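Local coordinates for protein Non-heme chloroperoxidase CPO-A1 (Streptomyces aureofaciens, PDB 1A8Q) that brominates organic substrates without a heme or metal cofactor and may act as a chlorinating enzyme in 7-chlorotetracycline biosynthesis, at residues D53-G56 with P62-D65; Y67-F72 with G200-T205; H252-A255 with G259-E262. One frame throughout, in Å; residues are numbered along the deposited sequence.

Contacts 1 and 2 adjoin, their centres 15 Å apart: the loop closed by 53-56 and 62-65 leads straight into helix 69-82, and G56 CA lies 3.3 Å from Y67 OH. Contact 3 lies on the other side of the chain's centre, about 26 Å from contact 1 and 25 Å from contact 2 between centres, and touches neither. The catalytic triad S94, D223 and H252 relates contacts 2 and 3. H252 lies in segment 252-255, though its ring does not touch 259-262, while the F69 side chain of contact 2 comes within about 9 Å of the S94 side chain and about 12 Å of that of H252. Contact 1, remote from the triad, precedes contact 2.

Contact 1: D53-G56 with P62-D65; sequences DRRG and PVWD
The two backbones come nearest at G56 and P62, with G56 CA 4.2 Å from P62 CA, where the long loop between strand 48-52 and helix 69-82 of the alpha/beta hydrolase fold doubles back on itself. Neither segment is a helix or a strand; the R55 side chain, bound to a backbone carbonyl, holds the loop together. G56 has left-handed backbone angles (phi 73°), a conformation that suits a residue with no side chain, and its N sits 4.1 Å from V63 CG2.

The R55 side chain and V63 cross at about a right angle. CG2 of V63 packs alongside the inner part of the arginine, 3.9 Å from R55 CB and 3.7 Å from R55 NE. The other methyl, CG1, lies over one face of the guanidinium, while D65 O lies at the edge, in the guanidinium plane. A bend at chi3 (-65°) swings the planar group round so that NE and NH2 both face the backbone of D65. The third nitrogen, NH1, is engaged by a salt bridge to D75 on helix 69-82, so the guanidinium ties both the returning loop and the helix that follows to the same residue. R55 also rests against T71 and F72 of that helix.

The D65 carboxylate adds a weaker attraction: OD1 is 3.7 Å from R55 NH2, a long salt bridge, with the two planes 38° apart. The stronger hold is side-on and falls on a single atom, the carbonyl oxygen of D65. R55 NE reaches D65 O at 3.2 Å, in the carbonyl plane and on a lone pair, whereas R55 NH2 donates to D65 O at 3.1 Å from well above that plane.

Contact 2: Y67-F72 with G200-T205; sequences YDFDTF and GYTDFT
F69 and F204 form the tightly packed part of this contact, an edge-to-face (T-shaped) pair with ring centroids 5.0 Å apart and planes at 87°. The edge of F204 points at the face of F69: F204 CZ stands over the ring, displaced toward its rim, at 3.6 Å from both F69 CD2 and F69 CE2. T202 CG2 packs closely over one face of the F204 ring. The pair joins the first turn of helix 69-82 to the chain leaving helix 189-201. That helix belongs to the helical cap which, as in related alpha/beta hydrolases, is inserted between strands 112-118 and 215-220. F204 is also held against A101 and R102 of helix 96-107.

The T202 hydroxyl forms the looser side. It comes to the edge of F69, with OG1 3.8 Å from F69 CD2. Set beside its own backbone N (chi1 -58°), OG1 has its main partner in A198 O, one helical turn back. A water receives a hydrogen bond from F69 N at 3.0 Å and donates a weak one to T202 OG1 at 3.5 Å, so polar linkage between the segments here passes through a single water, weakly on the T202 side.

D68 caps helix 69-82: D68 OD1 accepts from T71 N at 2.9 Å. Just before helix 205-208, D203 OD1 accepts from T205 N, an Asx turn, and also from T205 OG1. With these two carboxylates bonded within their own segments, cohesion between core and cap here probably rests chiefly on the weak quadrupolar and dispersion attraction of the two rings.

Contact 3: H252-A255 with G259-E262; sequences HGIA and GDKE
I254 and A255 meet D260 and K261 at the end of a loop that carries the catalytic histidine. H252 keeps its ring away from this contact: NE2 bonds S94 OG and ND1 bonds D223 OD2, the hydrogen bonds of the catalytic triad, consistent with a charge relay. G253 follows, its N bonded to S251 OG. I254 comes next and is the first to touch helix 260-272. Its CG2, anti to the backbone N, lies 3.9 Å from D260 O, and I254 O is 3.7 Å from D260 CB. In the alpha/beta hydrolase fold this is the loop after the last strand, here 243-247, which carries the histidine and passes directly into the C-terminal helix. I254 O also approaches K261 N to 3.2 Å, at too poor an angle for a hydrogen bond. A255 then sets its carbonyl against the lysine, A255 O being 3.2 Å from K261 CB; the same oxygen accepts from Q38 NE2. The extended K261 chain carries NZ on to a salt bridge with D37, while D260 OD2 bonds S250 OG. G259 N, at the N-cap position, donates to E262 OE1 at 2.7 Å.

Contact 1: D53-G56 with P62-D65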
# COMPACT_ATOMS: atom_id res chain seq x y z
N ASP A 53 1.30 -11.28 0.62
CA ASP A 53 0.78 -10.86 1.90
C ASP A 53 1.99 -10.53 2.81
O ASP A 53 2.90 -11.37 2.94
CB ASP A 53 0.04 -12.04 2.58
CG ASP A 53 -1.28 -12.40 1.87
OD1 ASP A 53 -1.77 -11.67 0.99
OD2 ASP A 53 -1.84 -13.45 2.26
N ARG A 54 1.98 -9.33 3.35
CA ARG A 54 3.10 -8.88 4.22
C ARG A 54 3.21 -9.84 5.40
O ARG A 54 2.23 -10.43 5.83
CB ARG A 54 2.79 -7.47 4.68
CG ARG A 54 3.88 -6.82 5.57
CD ARG A 54 3.65 -5.30 5.70
NE ARG A 54 3.81 -4.73 4.35
CZ ARG A 54 2.83 -4.16 3.67
NH1 ARG A 54 1.59 -3.95 4.09
NH2 ARG A 54 3.11 -3.73 2.41
N ARG A 55 4.42 -10.01 5.93
CA ARG A 55 4.60 -10.88 7.12
C ARG A 55 3.55 -10.51 8.14
O ARG A 55 3.18 -9.38 8.39
CB ARG A 55 6.02 -10.69 7.70
CG ARG A 55 6.22 -9.25 8.19
CD ARG A 55 7.71 -8.95 8.32
NE ARG A 55 8.40 -9.73 9.32
CZ ARG A 55 9.35 -10.65 9.16
NH1 ARG A 55 9.87 -11.08 8.03
NH2 ARG A 55 9.85 -11.22 10.26
N GLY A 56 2.97 -11.58 8.81
CA GLY A 56 1.93 -11.26 9.79
C GLY A 56 0.58 -10.81 9.27
O GLY A 56 -0.26 -10.37 10.05
N PRO A 62 2.45 -15.82 10.87
CA PRO A 62 2.03 -14.90 11.90
C PRO A 62 3.20 -14.60 12.83
O PRO A 62 3.31 -15.11 13.95
CB PRO A 62 0.92 -15.66 12.65
CG PRO A 62 1.21 -17.10 12.41
CD PRO A 62 1.89 -17.19 11.04
N VAL A 63 4.15 -13.79 12.35
CA VAL A 63 5.37 -13.47 13.07
C VAL A 63 5.15 -12.47 14.18
O VAL A 63 4.22 -11.67 14.18
CB VAL A 63 6.49 -12.92 12.16
CG1 VAL A 63 6.90 -13.91 11.08
CG2 VAL A 63 6.05 -11.61 11.50
N TRP A 64 6.14 -12.51 15.12
CA TRP A 64 6.15 -11.52 16.19
C TRP A 64 6.96 -10.27 15.75
O TRP A 64 6.57 -9.18 16.16
CB TRP A 64 6.91 -12.12 17.42
CG TRP A 64 7.11 -11.10 18.51
CD1 TRP A 64 8.32 -10.60 18.91
CD2 TRP A 64 6.11 -10.41 19.23
NE1 TRP A 64 8.12 -9.63 19.86
CE2 TRP A 64 6.78 -9.48 20.08
CE3 TRP A 64 4.71 -10.44 19.32
CZ2 TRP A 64 6.10 -8.64 20.94
CZ3 TRP A 64 4.03 -9.60 20.17
CH2 TRP A 64 4.74 -8.73 21.01
N ASP A 65 8.06 -10.54 15.06
CA ASP A 65 9.01 -9.44 14.90
C ASP A 65 9.14 -9.00 13.45
O ASP A 65 8.58 -9.62 12.55
CB ASP A 65 10.42 -9.94 15.33
CG ASP A 65 10.61 -11.38 15.00
OD1 ASP A 65 10.52 -11.87 13.85
OD2 ASP A 65 10.84 -12.14 16.00

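Contact 2: Y67-F72 with G200-T205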
# COMPACT_ATOMS: atom_id res chain seq x y z
N TYR A 67 8.33 -5.93 12.12
CA TYR A 67 7.32 -5.02 11.56
C TYR A 67 7.96 -3.62 11.39
O TYR A 67 7.62 -2.67 12.10
CB TYR A 67 6.11 -4.96 12.50
CG TYR A 67 5.35 -6.28 12.50
CD1 TYR A 67 4.63 -6.70 11.38
CD2 TYR A 67 5.33 -7.08 13.64
CE1 TYR A 67 3.96 -7.91 11.37
CE2 TYR A 67 4.62 -8.28 13.66
CZ TYR A 67 3.96 -8.69 12.53
OH TYR A 67 3.24 -9.87 12.54
N ASP A 68 8.89 -3.55 10.42
CA ASP A 68 9.59 -2.30 10.13
C ASP A 68 9.86 -2.28 8.62
O ASP A 68 9.95 -3.35 8.00
CB ASP A 68 10.91 -2.22 10.90
CG ASP A 68 11.87 -3.32 10.54
OD1 ASP A 68 12.66 -3.14 9.60
OD2 ASP A 68 11.88 -4.40 11.16
N PHE A 69 10.06 -1.09 8.07
CA PHE A 69 10.20 -1.03 6.60
C PHE A 69 11.41 -1.71 6.04
O PHE A 69 11.39 -2.10 4.86
CB PHE A 69 10.07 0.44 6.13
CG PHE A 69 8.63 0.88 6.25
CD1 PHE A 69 7.73 0.42 5.32
CD2 PHE A 69 8.22 1.73 7.26
CE1 PHE A 69 6.40 0.83 5.40
CE2 PHE A 69 6.89 2.14 7.31
CZ PHE A 69 5.96 1.67 6.41
N ASP A 70 12.57 -1.72 6.73
CA ASP A 70 13.73 -2.44 6.20
C ASP A 70 13.42 -3.93 6.04
O ASP A 70 13.73 -4.54 5.03
CB ASP A 70 14.89 -2.28 7.20
CG ASP A 70 15.52 -0.90 7.13
OD1 ASP A 70 15.35 -0.13 6.17
OD2 ASP A 70 16.26 -0.60 8.11
N THR A 71 12.74 -4.53 7.04
CA THR A 71 12.39 -5.95 6.91
C THR A 71 11.36 -6.14 5.80
O THR A 71 11.52 -7.10 5.04
CB THR A 71 11.78 -6.45 8.23
OG1 THR A 71 12.82 -6.32 9.26
CG2 THR A 71 11.41 -7.92 8.15
N PHE A 72 10.33 -5.30 5.75
CA PHE A 72 9.34 -5.46 4.65
C PHE A 72 10.01 -5.36 3.28
O PHE A 72 9.70 -6.15 2.38
CB PHE A 72 8.27 -4.36 4.71
CG PHE A 72 7.47 -4.35 6.00
CD1 PHE A 72 7.24 -5.52 6.71
CD2 PHE A 72 6.97 -3.14 6.48
CE1 PHE A 72 6.51 -5.45 7.91
CE2 PHE A 72 6.23 -3.08 7.64
CZ PHE A 72 6.00 -4.27 8.34
N GLY A 200 3.51 5.85 10.74
CA GLY A 200 3.22 7.20 11.20
C GLY A 200 4.52 8.04 11.19
O GLY A 200 4.41 9.24 11.00
N TYR A 201 5.62 7.39 11.52
CA TYR A 201 6.81 8.18 11.91
C TYR A 201 7.99 8.03 10.98
O TYR A 201 8.99 8.77 11.14
CB TYR A 201 7.19 7.76 13.35
CG TYR A 201 6.11 8.21 14.33
CD1 TYR A 201 6.11 9.45 14.93
CD2 TYR A 201 5.06 7.33 14.63
CE1 TYR A 201 5.10 9.87 15.78
CE2 TYR A 201 4.04 7.74 15.47
CZ TYR A 201 4.09 8.98 16.08
OH TYR A 201 3.03 9.33 16.90
N THR A 202 7.97 7.08 10.04
CA THR A 202 9.17 6.87 9.21
C THR A 202 9.21 7.90 8.10
O THR A 202 8.20 8.15 7.46
CB THR A 202 9.19 5.45 8.61
OG1 THR A 202 9.14 4.47 9.67
CG2 THR A 202 10.42 5.20 7.76
N ASP A 203 10.41 8.47 7.88
CA ASP A 203 10.51 9.49 6.81
C ASP A 203 11.18 8.87 5.61
O ASP A 203 12.32 8.35 5.68
CB ASP A 203 11.31 10.67 7.40
CG ASP A 203 11.50 11.82 6.47
OD1 ASP A 203 11.32 11.66 5.25
OD2 ASP A 203 11.83 12.95 6.91
N PHE A 204 10.53 8.92 4.43
CA PHE A 204 11.10 8.31 3.24
C PHE A 204 11.62 9.36 2.26
O PHE A 204 11.93 9.02 1.12
CB PHE A 204 10.00 7.52 2.45
CG PHE A 204 9.41 6.43 3.34
CD1 PHE A 204 10.05 5.22 3.46
CD2 PHE A 204 8.26 6.71 4.05
CE1 PHE A 204 9.51 4.23 4.29
CE2 PHE A 204 7.72 5.72 4.90
CZ PHE A 204 8.36 4.50 4.99
N THR A 205 11.78 10.60 2.73
CA THR A 205 12.25 11.62 1.77
C THR A 205 13.52 11.22 1.06
O THR A 205 13.58 11.37 -0.18
CB THR A 205 12.46 12.95 2.53
OG1 THR A 205 11.25 13.35 3.16
CG2 THR A 205 12.85 14.07 1.56
O HOH W 1 10.30 1.20 9.94

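Contact 3: H252-A255 with G259-E262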
# COMPACT_ATOMS: atom_id res chain seq x y z
N HIS A 252 -9.58 6.79 0.72
CA HIS A 252 -8.37 6.04 0.88
C HIS A 252 -8.52 4.65 0.24
O HIS A 252 -7.51 4.00 -0.03
CB HIS A 252 -8.07 5.83 2.39
CG HIS A 252 -6.70 5.27 2.64
ND1 HIS A 252 -5.58 5.95 2.18
CD2 HIS A 252 -6.21 4.19 3.27
CE1 HIS A 252 -4.49 5.27 2.46
NE2 HIS A 252 -4.83 4.22 3.18
N GLY A 253 -9.74 4.20 -0.05
CA GLY A 253 -9.96 2.87 -0.57
C GLY A 253 -10.32 2.81 -2.06
O GLY A 253 -11.03 1.89 -2.47
N ILE A 254 -9.64 3.62 -2.86
CA ILE A 254 -9.89 3.68 -4.31
C ILE A 254 -9.85 2.35 -5.01
O ILE A 254 -10.73 2.09 -5.88
CB ILE A 254 -8.82 4.62 -4.94
CG1 ILE A 254 -9.11 6.09 -4.61
CG2 ILE A 254 -8.72 4.43 -6.44
CD1 ILE A 254 -7.83 6.93 -4.77
N ALA A 255 -8.96 1.40 -4.67
CA ALA A 255 -8.84 0.16 -5.42
C ALA A 255 -10.04 -0.78 -5.22
O ALA A 255 -10.20 -1.70 -6.03
CB ALA A 255 -7.58 -0.59 -4.99
N GLY A 259 -16.68 2.21 -9.01
CA GLY A 259 -16.53 3.47 -9.75
C GLY A 259 -15.08 3.94 -9.73
O GLY A 259 -14.37 4.03 -10.76
N ASP A 260 -14.56 4.16 -8.51
CA ASP A 260 -13.17 4.56 -8.41
C ASP A 260 -12.24 3.47 -8.85
O ASP A 260 -11.18 3.70 -9.39
CB ASP A 260 -12.82 4.95 -6.96
CG ASP A 260 -13.45 6.28 -6.57
OD1 ASP A 260 -14.31 6.83 -7.27
OD2 ASP A 260 -13.10 6.76 -5.48
N LYS A 261 -12.59 2.19 -8.51
CA LYS A 261 -11.65 1.14 -8.89
C LYS A 261 -11.56 1.00 -10.41
O LYS A 261 -10.48 0.64 -10.84
CB LYS A 261 -12.02 -0.18 -8.21
CG LYS A 261 -13.25 -0.84 -8.81
CD LYS A 261 -13.43 -2.15 -7.97
CE LYS A 261 -14.64 -2.94 -8.41
NZ LYS A 261 -14.81 -4.11 -7.45
N GLU A 262 -12.62 1.27 -11.17
CA GLU A 262 -12.47 1.19 -12.63
C GLU A 262 -11.65 2.37 -13.19
O GLU A 262 -10.91 2.15 -14.16
CB GLU A 262 -13.84 1.19 -13.30
CG GLU A 262 -14.60 -0.10 -13.00
CD GLU A 262 -15.33 -0.16 -11.68
OE1 GLU A 262 -15.48 0.79 -10.91
OE2 GLU A 262 -15.84 -1.26 -11.32